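Local coordinates for putative carbohydrate metabolism domain-containing protein (Bacteroides vulgatus, PDB 3S30), which is of unknown function but, as a putative glycoside hydrolase with a galactose-binding-like domain, probably takes part in carbohydrate metabolism or binding, at residues 208-213 / 249-254; 231-236 / 333-338; 118-123 / 148-153. One frame throughout, in Å; residues are numbered along the deposited sequence.

Interaction 1: 208-213 / 249-254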
loop_
_atom_site.group_PDB
_atom_site.type_symbol
_atom_site.label_atom_id
_atom_site.label_comp_id
_atom_site.label_asym_id
_atom_site.label_seq_id
_atom_site.Cartn_x
_atom_site.Cartn_y
_atom_site.Cartn_z
ATOM N N THR A 208 3.404 -4.801 -7.982
ATOM C CA THR A 208 2.432 -3.981 -7.251
ATOM C C THR A 208 1.835 -2.968 -8.207
ATOM O O THR A 208 2.494 -2.002 -8.569
ATOM C CB THR A 208 3.083 -3.198 -6.079
ATOM O OG1 THR A 208 4.196 -2.429 -6.570
ATOM C CG2 THR A 208 3.544 -4.130 -4.990
ATOM N N LYS A 209 0.589 -3.185 -8.612
ATOM C CA LYS A 209 -0.057 -2.291 -9.563
ATOM C C LYS A 209 -1.075 -1.406 -8.855
ATOM O O LYS A 209 -1.886 -1.876 -8.042
ATOM C CB LYS A 209 -0.662 -3.097 -10.717
ATOM C CG LYS A 209 0.390 -3.972 -11.400
ATOM C CD LYS A 209 0.289 -3.982 -12.887
ATOM C CE LYS A 209 1.467 -4.744 -13.514
ATOM N NZ LYS A 209 2.709 -3.905 -13.682
ATOM N N PHE A 210 -0.995 -0.114 -9.139
ATOM C CA PHE A 210 -1.710 0.895 -8.366
ATOM C C PHE A 210 -2.811 1.543 -9.190
ATOM O O PHE A 210 -2.554 2.088 -10.269
ATOM C CB PHE A 210 -0.745 1.993 -7.900
ATOM C CG PHE A 210 0.410 1.496 -7.084
ATOM C CD1 PHE A 210 0.242 0.503 -6.111
ATOM C CD2 PHE A 210 1.662 2.065 -7.235
ATOM C CE1 PHE A 210 1.323 0.069 -5.340
ATOM C CE2 PHE A 210 2.743 1.636 -6.458
ATOM C CZ PHE A 210 2.575 0.643 -5.518
ATOM N N GLY A 211 -4.032 1.496 -8.672
ATOM C CA GLY A 211 -5.129 2.253 -9.240
ATOM C C GLY A 211 -6.462 1.535 -9.219
ATOM O O GLY A 211 -6.534 0.299 -9.360
ATOM N N THR A 212 -7.521 2.320 -9.037
ATOM C CA THR A 212 -8.876 1.853 -9.310
ATOM C C THR A 212 -9.696 3.043 -9.769
ATOM O O THR A 212 -9.423 4.181 -9.379
ATOM C CB THR A 212 -9.542 1.187 -8.085
ATOM O OG1 THR A 212 -10.567 0.281 -8.521
ATOM C CG2 THR A 212 -10.134 2.224 -7.157
ATOM N N THR A 213 -10.707 2.773 -10.584
ATOM C CA THR A 213 -11.502 3.825 -11.191
ATOM C C THR A 213 -12.167 4.686 -10.112
ATOM O O THR A 213 -12.768 4.168 -9.162
ATOM C CB THR A 213 -12.514 3.229 -12.175
ATOM O OG1 THR A 213 -11.798 2.524 -13.213
ATOM C CG2 THR A 213 -13.396 4.317 -12.786
ATOM N N TYR A 249 1.390 7.308 0.794
ATOM C CA TYR A 249 1.044 8.243 -0.272
ATOM C C TYR A 249 -0.211 7.817 -1.048
ATOM O O TYR A 249 -0.740 6.713 -0.876
ATOM C CB TYR A 249 2.224 8.440 -1.229
ATOM C CG TYR A 249 2.611 7.228 -2.048
ATOM C CD1 TYR A 249 3.483 6.274 -1.542
ATOM C CD2 TYR A 249 2.138 7.056 -3.347
ATOM C CE1 TYR A 249 3.861 5.179 -2.286
ATOM C CE2 TYR A 249 2.503 5.947 -4.099
ATOM C CZ TYR A 249 3.362 5.006 -3.555
ATOM O OH TYR A 249 3.748 3.901 -4.283
ATOM N N ALA A 250 -0.682 8.720 -1.902
ATOM C CA ALA A 250 -1.846 8.461 -2.733
ATOM C C ALA A 250 -1.633 9.097 -4.088
ATOM O O ALA A 250 -0.972 10.134 -4.200
ATOM C CB ALA A 250 -3.114 9.001 -2.079
ATOM N N LEU A 251 -2.209 8.472 -5.108
ATOM C CA LEU A 251 -2.037 8.892 -6.485
ATOM C C LEU A 251 -3.402 9.177 -7.102
ATOM O O LEU A 251 -4.392 8.524 -6.768
ATOM C CB LEU A 251 -1.343 7.777 -7.274
ATOM C CG LEU A 251 -0.005 7.266 -6.726
ATOM C CD1 LEU A 251 0.395 5.970 -7.414
ATOM C CD2 LEU A 251 1.081 8.311 -6.892
ATOM N N PHE A 252 -3.440 10.162 -7.997
ATOM C CA PHE A 252 -4.608 10.440 -8.823
ATOM C C PHE A 252 -4.100 10.693 -10.229
ATOM O O PHE A 252 -3.298 11.614 -10.450
ATOM C CB PHE A 252 -5.351 11.673 -8.294
ATOM C CG PHE A 252 -6.613 11.993 -9.037
ATOM C CD1 PHE A 252 -7.641 11.057 -9.131
ATOM C CD2 PHE A 252 -6.788 13.240 -9.634
ATOM C CE1 PHE A 252 -8.817 11.355 -9.818
ATOM C CE2 PHE A 252 -7.959 13.549 -10.319
ATOM C CZ PHE A 252 -8.972 12.604 -10.414
ATOM N N TYR A 253 -4.539 9.885 -11.191
ATOM C CA TYR A 253 -4.032 10.036 -12.549
ATOM C C TYR A 253 -5.060 9.793 -13.639
ATOM O O TYR A 253 -6.129 9.234 -13.414
ATOM C CB TYR A 253 -2.808 9.143 -12.761
ATOM C CG TYR A 253 -3.070 7.658 -12.598
ATOM C CD1 TYR A 253 -3.537 6.891 -13.660
ATOM C CD2 TYR A 253 -2.816 7.018 -11.391
ATOM C CE1 TYR A 253 -3.760 5.534 -13.521
ATOM C CE2 TYR A 253 -3.041 5.659 -11.241
ATOM C CZ TYR A 253 -3.508 4.921 -12.306
ATOM O OH TYR A 253 -3.732 3.571 -12.154
ATOM N N GLU A 254 -4.696 10.232 -14.836
ATOM C CA GLU A 254 -5.543 10.137 -16.000
ATOM C C GLU A 254 -5.135 8.890 -16.772
ATOM O O GLU A 254 -3.965 8.716 -17.083
ATOM C CB GLU A 254 -5.362 11.393 -16.842
ATOM C CG GLU A 254 -6.281 11.505 -18.022
ATOM C CD GLU A 254 -6.120 12.827 -18.758
ATOM O OE1 GLU A 254 -5.856 13.863 -18.092
ATOM O OE2 GLU A 254 -6.268 12.823 -20.000
#
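Phe210 and Gly211 meet Tyr249, Leu251 and Tyr253, three residues spaced two apart that reach out from the same face of strand 249-254. The contact falls into an aromatic half around the Phe210 ring and a polar half at its carbonyl. In the aromatic half the Phe210 and Tyr249 side chains cross at about a right angle: Phe210 CE2 lies at the edge of the Tyr249 ring, near its plane, 3.3 Å from Tyr249 OH. Leu251 meets the same phenylalanine nearer its root, with CD1 4.1 Å from Phe210 CD2. Phe210 CB points at strand 249-254, and its CG lies anti to the carbonyl carbon, which swings the ring along its own strand toward Tyr249. The carbonyl O of Thr208 lies over the centre of one face of the Phe210 ring.

In the polar half, Tyr253 CG stands between the backbone N and the carbonyl carbon (chi1 61°), and the ring rises across the gap so that OH donates to Phe210 O at 2.7 Å. The bond lies in the carbonyl plane on a lone pair, with a C=O...donor angle of 140°. Tyr253 OH has a second partner in Asn318 and also lies 3.5 Å from Gly211 CA. Backbone angles there, phi strongly positive, call for glycine: a CB would jam against Phe210 O.

The two strands are not direct neighbours. The axes of 208-210 and 249-254 come no closer than 10.4 Å and run 57° apart, while strand 317-324 pairs with both, through Thr212 with Val319 and Tyr249 with Val322. Phe210 also packs on Ser320 and Val322 and meets Phe191 edge-to-face, whereas Leu251 rests on Met276 of strand 276-281.

Interaction 2: 231-236 / 333-338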
loop_
_atom_site.group_PDB
_atom_site.type_symbol
_atom_site.label_atom_id
_atom_site.label_comp_id
_atom_site.label_asym_id
_atom_site.label_seq_id
_atom_site.Cartn_x
_atom_site.Cartn_y
_atom_site.Cartn_z
ATOM N N PRO A 231 14.712 -3.793 14.632
ATOM C CA PRO A 231 16.035 -3.626 15.230
ATOM C C PRO A 231 17.197 -3.837 14.254
ATOM O O PRO A 231 18.301 -3.352 14.505
ATOM C CB PRO A 231 16.056 -4.682 16.342
ATOM C CG PRO A 231 15.110 -5.767 15.870
ATOM C CD PRO A 231 14.092 -5.093 14.979
ATOM N N GLU A 232 16.955 -4.559 13.161
ATOM C CA GLU A 232 17.993 -4.826 12.179
ATOM C C GLU A 232 17.515 -4.470 10.773
ATOM O O GLU A 232 16.544 -5.044 10.275
ATOM C CB GLU A 232 18.418 -6.286 12.251
ATOM C CG GLU A 232 19.170 -6.632 13.528
ATOM C CD GLU A 232 19.579 -8.082 13.587
ATOM O OE1 GLU A 232 20.343 -8.532 12.706
ATOM O OE2 GLU A 232 19.141 -8.779 14.524
ATOM N N PHE A 233 18.201 -3.508 10.155
ATOM C CA PHE A 233 17.872 -3.050 8.815
ATOM C C PHE A 233 18.637 -3.891 7.785
ATOM O O PHE A 233 19.858 -3.947 7.820
ATOM C CB PHE A 233 18.226 -1.556 8.686
ATOM C CG PHE A 233 17.646 -0.885 7.468
ATOM C CD1 PHE A 233 18.289 -0.959 6.244
ATOM C CD2 PHE A 233 16.459 -0.173 7.551
ATOM C CE1 PHE A 233 17.756 -0.339 5.109
ATOM C CE2 PHE A 233 15.919 0.446 6.426
ATOM C CZ PHE A 233 16.578 0.359 5.195
ATOM N N TYR A 234 17.915 -4.542 6.877
ATOM C CA TYR A 234 18.543 -5.323 5.799
ATOM C C TYR A 234 18.842 -4.419 4.616
ATOM O O TYR A 234 17.946 -3.811 4.050
ATOM C CB TYR A 234 17.653 -6.497 5.345
ATOM C CG TYR A 234 17.583 -7.675 6.307
ATOM C CD1 TYR A 234 17.924 -7.537 7.647
ATOM C CD2 TYR A 234 17.148 -8.931 5.871
ATOM C CE1 TYR A 234 17.848 -8.606 8.522
ATOM C CE2 TYR A 234 17.070 -10.011 6.739
ATOM C CZ TYR A 234 17.420 -9.837 8.067
ATOM O OH TYR A 234 17.339 -10.880 8.957
ATOM N N GLU A 235 20.113 -4.322 4.266
ATOM C CA GLU A 235 20.556 -3.533 3.124
ATOM C C GLU A 235 21.806 -4.205 2.560
ATOM O O GLU A 235 22.772 -4.448 3.294
ATOM C CB GLU A 235 20.835 -2.068 3.516
ATOM C CG GLU A 235 21.750 -1.856 4.754
ATOM C CD GLU A 235 21.869 -0.379 5.169
ATOM O OE1 GLU A 235 21.957 0.507 4.293
ATOM O OE2 GLU A 235 21.876 -0.095 6.384
ATOM N N ASN A 236 21.767 -4.513 1.263
ATOM C CA ASN A 236 22.833 -5.256 0.587
ATOM C C ASN A 236 22.894 -6.677 1.163
ATOM O O ASN A 236 21.855 -7.335 1.269
ATOM C CB ASN A 236 24.161 -4.486 0.679
ATOM C CG ASN A 236 24.012 -3.026 0.241
ATOM O OD1 ASN A 236 23.399 -2.738 -0.794
ATOM N ND2 ASN A 236 24.561 -2.104 1.030
ATOM N N GLN A 333 15.301 -2.980 0.992
ATOM C CA GLN A 333 15.989 -2.228 2.026
ATOM C C GLN A 333 14.983 -1.927 3.142
ATOM O O GLN A 333 14.140 -1.041 3.022
ATOM C CB GLN A 333 16.550 -0.929 1.451
ATOM C CG GLN A 333 17.536 -1.145 0.293
ATOM C CD GLN A 333 18.147 0.154 -0.203
ATOM O OE1 GLN A 333 17.921 1.228 0.372
ATOM N NE2 GLN A 333 18.924 0.065 -1.274
ATOM N N GLY A 334 15.068 -2.673 4.235
ATOM C CA GLY A 334 14.107 -2.512 5.310
ATOM C C GLY A 334 14.436 -3.391 6.486
ATOM O O GLY A 334 15.326 -4.241 6.409
ATOM N N ALA A 335 13.717 -3.175 7.580
ATOM C CA ALA A 335 13.932 -3.928 8.814
ATOM C C ALA A 335 12.803 -4.931 9.049
ATOM O O ALA A 335 11.644 -4.532 9.177
ATOM C CB ALA A 335 14.029 -2.975 9.989
ATOM N N PRO A 336 13.127 -6.234 9.092
ATOM C CA PRO A 336 12.119 -7.134 9.642
ATOM C C PRO A 336 11.648 -6.661 11.013
ATOM O O PRO A 336 12.471 -6.243 11.833
ATOM C CB PRO A 336 12.868 -8.467 9.756
ATOM C CG PRO A 336 13.835 -8.433 8.636
ATOM C CD PRO A 336 14.302 -6.981 8.603
ATOM N N GLY A 337 10.335 -6.695 11.234
ATOM C CA GLY A 337 9.737 -6.281 12.497
ATOM C C GLY A 337 9.196 -4.869 12.465
ATOM O O GLY A 337 8.464 -4.467 13.381
ATOM N N SER A 338 9.546 -4.106 11.425
ATOM C CA SER A 338 9.049 -2.731 11.290
ATOM C C SER A 338 7.547 -2.789 11.177
ATOM O O SER A 338 7.016 -3.451 10.282
ATOM C CB SER A 338 9.636 -2.009 10.071
ATOM O OG SER A 338 10.953 -1.565 10.337
HETATM O O HOH W 1 15.005 -6.525 11.992
#
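Tyr234 and Gly334 form a single antiparallel bridge, a hydrogen-bonded pair in which Tyr234 N donates to Gly334 O at 2.6 Å and Gly334 N returns a bond to Tyr234 O at 3.1 Å. The two bonds differ in shape: the second lies in the plane of its acceptor carbonyl, the first comes from above it. Strand 233-235 pairs with strand 238-240, so this bridge ties that small antiparallel pair to the loop leading into strand 339-349. Just past the bridge the loop makes a type II beta turn from Ala335 to Ser338, closed by Ser338 N to Ala335 O at 3.1 Å, with Gly337 supplying the positive phi the turn needs.

Phe233 and Tyr234 leave the strand in opposite directions, and each offers a ring face to the loop. Phe233, with CG anti to the backbone N (chi1 -167°), carries its ring back against Gly334 of the bridge, where Gly334 CA sits 3.9 Å from the ring centroid and 21° off the normal, a CH-pi contact; Gly334 N lies over the same ring, nearer its rim. Gln333 CB touches CE1 and CZ of that ring, and Ala335 CB approaches from the CD2 side.

Tyr234 makes the matching contact with Pro336. The two side chains cross at about a right angle, and Pro336 CD stands 3.9 Å from the ring centroid, 16° off the normal. Lys173 of strand 166-173 packs against both residues. Asp244 OD2 accepts from Ala335 N and is hydrogen-bonded to Ser338 OG.

Glu232 O receives a CA-H...O contact from Ala335 CA at 3.2 Å. It also accepts a hydrogen bond from a water 2.7 Å from Glu232 O, which donates its other hydrogen to Pro336 O at 2.6 Å.

Interaction 3: 118-123 / 148-153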
loop_
_atom_site.group_PDB
_atom_site.type_symbol
_atom_site.label_atom_id
_atom_site.label_comp_id
_atom_site.label_asym_id
_atom_site.label_seq_id
_atom_site.Cartn_x
_atom_site.Cartn_y
_atom_site.Cartn_z
ATOM N N GLU A 118 -2.103 -19.701 4.166
ATOM C CA GLU A 118 -3.333 -18.917 4.166
ATOM C C GLU A 118 -3.045 -17.486 4.639
ATOM O O GLU A 118 -2.300 -17.297 5.588
ATOM C CB GLU A 118 -4.380 -19.572 5.069
ATOM C CG GLU A 118 -4.953 -20.871 4.519
ATOM C CD GLU A 118 -6.186 -21.352 5.289
ATOM O OE1 GLU A 118 -6.247 -21.145 6.524
ATOM O OE2 GLU A 118 -7.093 -21.946 4.656
ATOM N N TYR A 119 -3.638 -16.490 3.978
ATOM C CA TYR A 119 -3.440 -15.080 4.349
ATOM C C TYR A 119 -4.729 -14.258 4.245
ATOM O O TYR A 119 -5.735 -14.740 3.728
ATOM C CB TYR A 119 -2.334 -14.459 3.493
ATOM C CG TYR A 119 -2.604 -14.483 2.004
ATOM C CD1 TYR A 119 -3.373 -13.493 1.405
ATOM C CD2 TYR A 119 -2.074 -15.483 1.195
ATOM C CE1 TYR A 119 -3.613 -13.499 0.051
ATOM C CE2 TYR A 119 -2.328 -15.507 -0.172
ATOM C CZ TYR A 119 -3.099 -14.517 -0.733
ATOM O OH TYR A 119 -3.354 -14.511 -2.076
ATOM N N TYR A 120 -4.707 -13.024 4.753
ATOM C CA TYR A 120 -5.882 -12.133 4.677
ATOM C C TYR A 120 -5.890 -11.196 3.459
ATOM O O TYR A 120 -4.853 -10.660 3.061
ATOM C CB TYR A 120 -6.004 -11.260 5.925
ATOM C CG TYR A 120 -6.326 -11.967 7.230
ATOM C CD1 TYR A 120 -7.186 -13.072 7.286
ATOM C CD2 TYR A 120 -5.794 -11.494 8.426
ATOM C CE1 TYR A 120 -7.479 -13.687 8.503
ATOM C CE2 TYR A 120 -6.088 -12.093 9.635
ATOM C CZ TYR A 120 -6.916 -13.183 9.673
ATOM O OH TYR A 120 -7.173 -13.749 10.892
ATOM N N VAL A 121 -7.074 -11.029 2.866
ATOM C CA VAL A 121 -7.345 -9.951 1.915
ATOM C C VAL A 121 -8.343 -9.044 2.616
ATOM O O VAL A 121 -9.391 -9.507 3.060
ATOM C CB VAL A 121 -7.937 -10.467 0.561
ATOM C CG1 VAL A 121 -8.124 -9.311 -0.416
ATOM C CG2 VAL A 121 -7.030 -11.541 -0.078
ATOM N N LEU A 122 -8.000 -7.768 2.756
ATOM C CA LEU A 122 -8.861 -6.819 3.440
ATOM C C LEU A 122 -9.803 -6.209 2.413
ATOM O O LEU A 122 -9.413 -5.972 1.267
ATOM C CB LEU A 122 -8.067 -5.706 4.135
ATOM C CG LEU A 122 -7.253 -6.008 5.400
ATOM C CD1 LEU A 122 -6.063 -6.877 5.087
ATOM C CD2 LEU A 122 -6.791 -4.709 6.067
ATOM N N TYR A 123 -11.041 -5.962 2.831
ATOM C CA TYR A 123 -12.007 -5.282 1.988
ATOM C C TYR A 123 -12.866 -4.286 2.772
ATOM O O TYR A 123 -12.990 -4.380 3.986
ATOM C CB TYR A 123 -12.885 -6.308 1.270
ATOM C CG TYR A 123 -13.691 -7.201 2.173
ATOM C CD1 TYR A 123 -13.151 -8.385 2.674
ATOM C CD2 TYR A 123 -15.011 -6.882 2.509
ATOM C CE1 TYR A 123 -13.899 -9.225 3.497
ATOM C CE2 TYR A 123 -15.774 -7.721 3.331
ATOM C CZ TYR A 123 -15.209 -8.890 3.814
ATOM O OH TYR A 123 -15.941 -9.726 4.616
ATOM N N TYR A 148 2.591 -20.890 6.697
ATOM C CA TYR A 148 2.283 -19.567 7.247
ATOM C C TYR A 148 0.793 -19.463 7.535
ATOM O O TYR A 148 -0.034 -19.938 6.748
ATOM C CB TYR A 148 2.638 -18.451 6.266
ATOM C CG TYR A 148 4.098 -18.268 5.959
ATOM C CD1 TYR A 148 5.045 -18.135 6.978
ATOM C CD2 TYR A 148 4.533 -18.168 4.641
ATOM C CE1 TYR A 148 6.392 -17.942 6.685
ATOM C CE2 TYR A 148 5.871 -17.977 4.340
ATOM C CZ TYR A 148 6.795 -17.863 5.359
ATOM O OH TYR A 148 8.119 -17.674 5.032
ATOM N N THR A 149 0.447 -18.837 8.653
ATOM C CA THR A 149 -0.949 -18.497 8.948
ATOM C C THR A 149 -1.115 -16.997 8.700
ATOM O O THR A 149 -0.121 -16.288 8.579
ATOM C CB THR A 149 -1.335 -18.865 10.407
ATOM O OG1 THR A 149 -0.594 -18.053 11.328
ATOM C CG2 THR A 149 -1.077 -20.343 10.679
ATOM N N PRO A 150 -2.364 -16.509 8.619
ATOM C CA PRO A 150 -2.595 -15.086 8.298
ATOM C C PRO A 150 -1.775 -14.065 9.102
ATOM O O PRO A 150 -1.327 -13.075 8.561
ATOM C CB PRO A 150 -4.092 -14.917 8.575
ATOM C CG PRO A 150 -4.672 -16.282 8.248
ATOM C CD PRO A 150 -3.631 -17.268 8.694
ATOM N N ASN A 151 -1.573 -14.312 10.378
ATOM C CA ASN A 151 -0.821 -13.402 11.228
ATOM C C ASN A 151 0.715 -13.473 11.081
ATOM O O ASN A 151 1.436 -12.622 11.611
ATOM C CB ASN A 151 -1.278 -13.568 12.674
ATOM C CG ASN A 151 -2.597 -12.833 12.940
ATOM O OD1 ASN A 151 -2.686 -11.601 12.778
ATOM N ND2 ASN A 151 -3.624 -13.577 13.327
ATOM N N ASP A 152 1.207 -14.440 10.314
ATOM C CA ASP A 152 2.615 -14.451 9.923
ATOM C C ASP A 152 2.894 -13.547 8.737
ATOM O O ASP A 152 4.046 -13.239 8.481
ATOM C CB ASP A 152 3.082 -15.861 9.563
ATOM C CG ASP A 152 2.781 -16.855 10.640
ATOM O OD1 ASP A 152 3.053 -16.565 11.838
ATOM O OD2 ASP A 152 2.255 -17.924 10.278
ATOM N N PHE A 153 1.863 -13.139 7.998
ATOM C CA PHE A 153 2.088 -12.366 6.756
ATOM C C PHE A 153 2.500 -10.911 6.980
ATOM O O PHE A 153 2.312 -10.366 8.070
ATOM C CB PHE A 153 0.883 -12.461 5.808
ATOM C CG PHE A 153 0.875 -13.730 5.005
ATOM C CD1 PHE A 153 0.544 -14.938 5.611
ATOM C CD2 PHE A 153 1.265 -13.733 3.669
ATOM C CE1 PHE A 153 0.575 -16.110 4.893
ATOM C CE2 PHE A 153 1.294 -14.901 2.950
ATOM C CZ PHE A 153 0.944 -16.094 3.560
HETATM O O HOH W 2 -2.527 -12.084 6.485
#
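Tyr120 turns a ring face to Pro150 where strand 118-123, the middle strand of a three-stranded antiparallel sheet, meets a short 3-10 turn at 150-152. The Tyr120 side chain can be followed outward. CB stands back from the proline, but chi1 of -67° places CG anti to the carbonyl carbon and swings the ring across Pro150, the two side chains crossing at about a right angle. CG lies 3.9 Å from Pro150 CB; CD1 and CD2 are almost equally far from it, CE1 and CE2 come closer, and CZ is 3.5 Å from it. This even approach puts Pro150 CB over the ring centre, 10° off the normal, in a CH-pi contact. CE1 also touches Pro150 CG, and at the tip OH remains in touch with Pro150 CB.

Tyr119, on the other side of the strand, reverses the roles: its CB sits over the centre of the Phe153 face, 3.4 Å from the centroid. Beyond it the two rings meet obliquely, with planes 48° apart, Tyr119 CD2 lying beside Phe153 CE2 and CZ. Helix 138-142 packs here too: Asn138 touches both Tyr119 and Phe153, and Phe141 meets Phe153 edge-to-face.

Backbone links are sparse. Glu118 N makes a weak bond to Tyr148 O at 3.3 Å. Glu118 O lies 3.1 Å from Pro150 N, which has no hydrogen to share, and 3.2 Å from Phe153 CE1. A water bridges Tyr120 N, from which it accepts at 2.9 Å, and Pro150 O, to which it donates.

The turn is held by two backbone bonds, Asp152 N to Thr149 O and Phe153 N to Pro150 O. Asp152 OD2 also accepts from Thr149 N at 2.6 Å and from Thr149 OG1, both approaching from the same face of the carboxylate plane.

In the fold
The three contacts are separate parts of one chain. Centre to centre, interaction 1 lies about 27 Å from interaction 2 and 23 Å from interaction 3, on the opposite side of the chain's centre from each; interactions 2 and 3 are 21 Å apart, with nearest atoms about 9 Å from each other. Interaction 1 is fully buried, the other two partly. Interaction 3 closes first, while the segments of 1 and 2 alternate along the chain. The sodium ion is held at a site of Asn105, Glu107, Asn165 and Asp343; none of these four belongs to any of the three contacts, and the side chain of Tyr120 is about 13 Å from the ion.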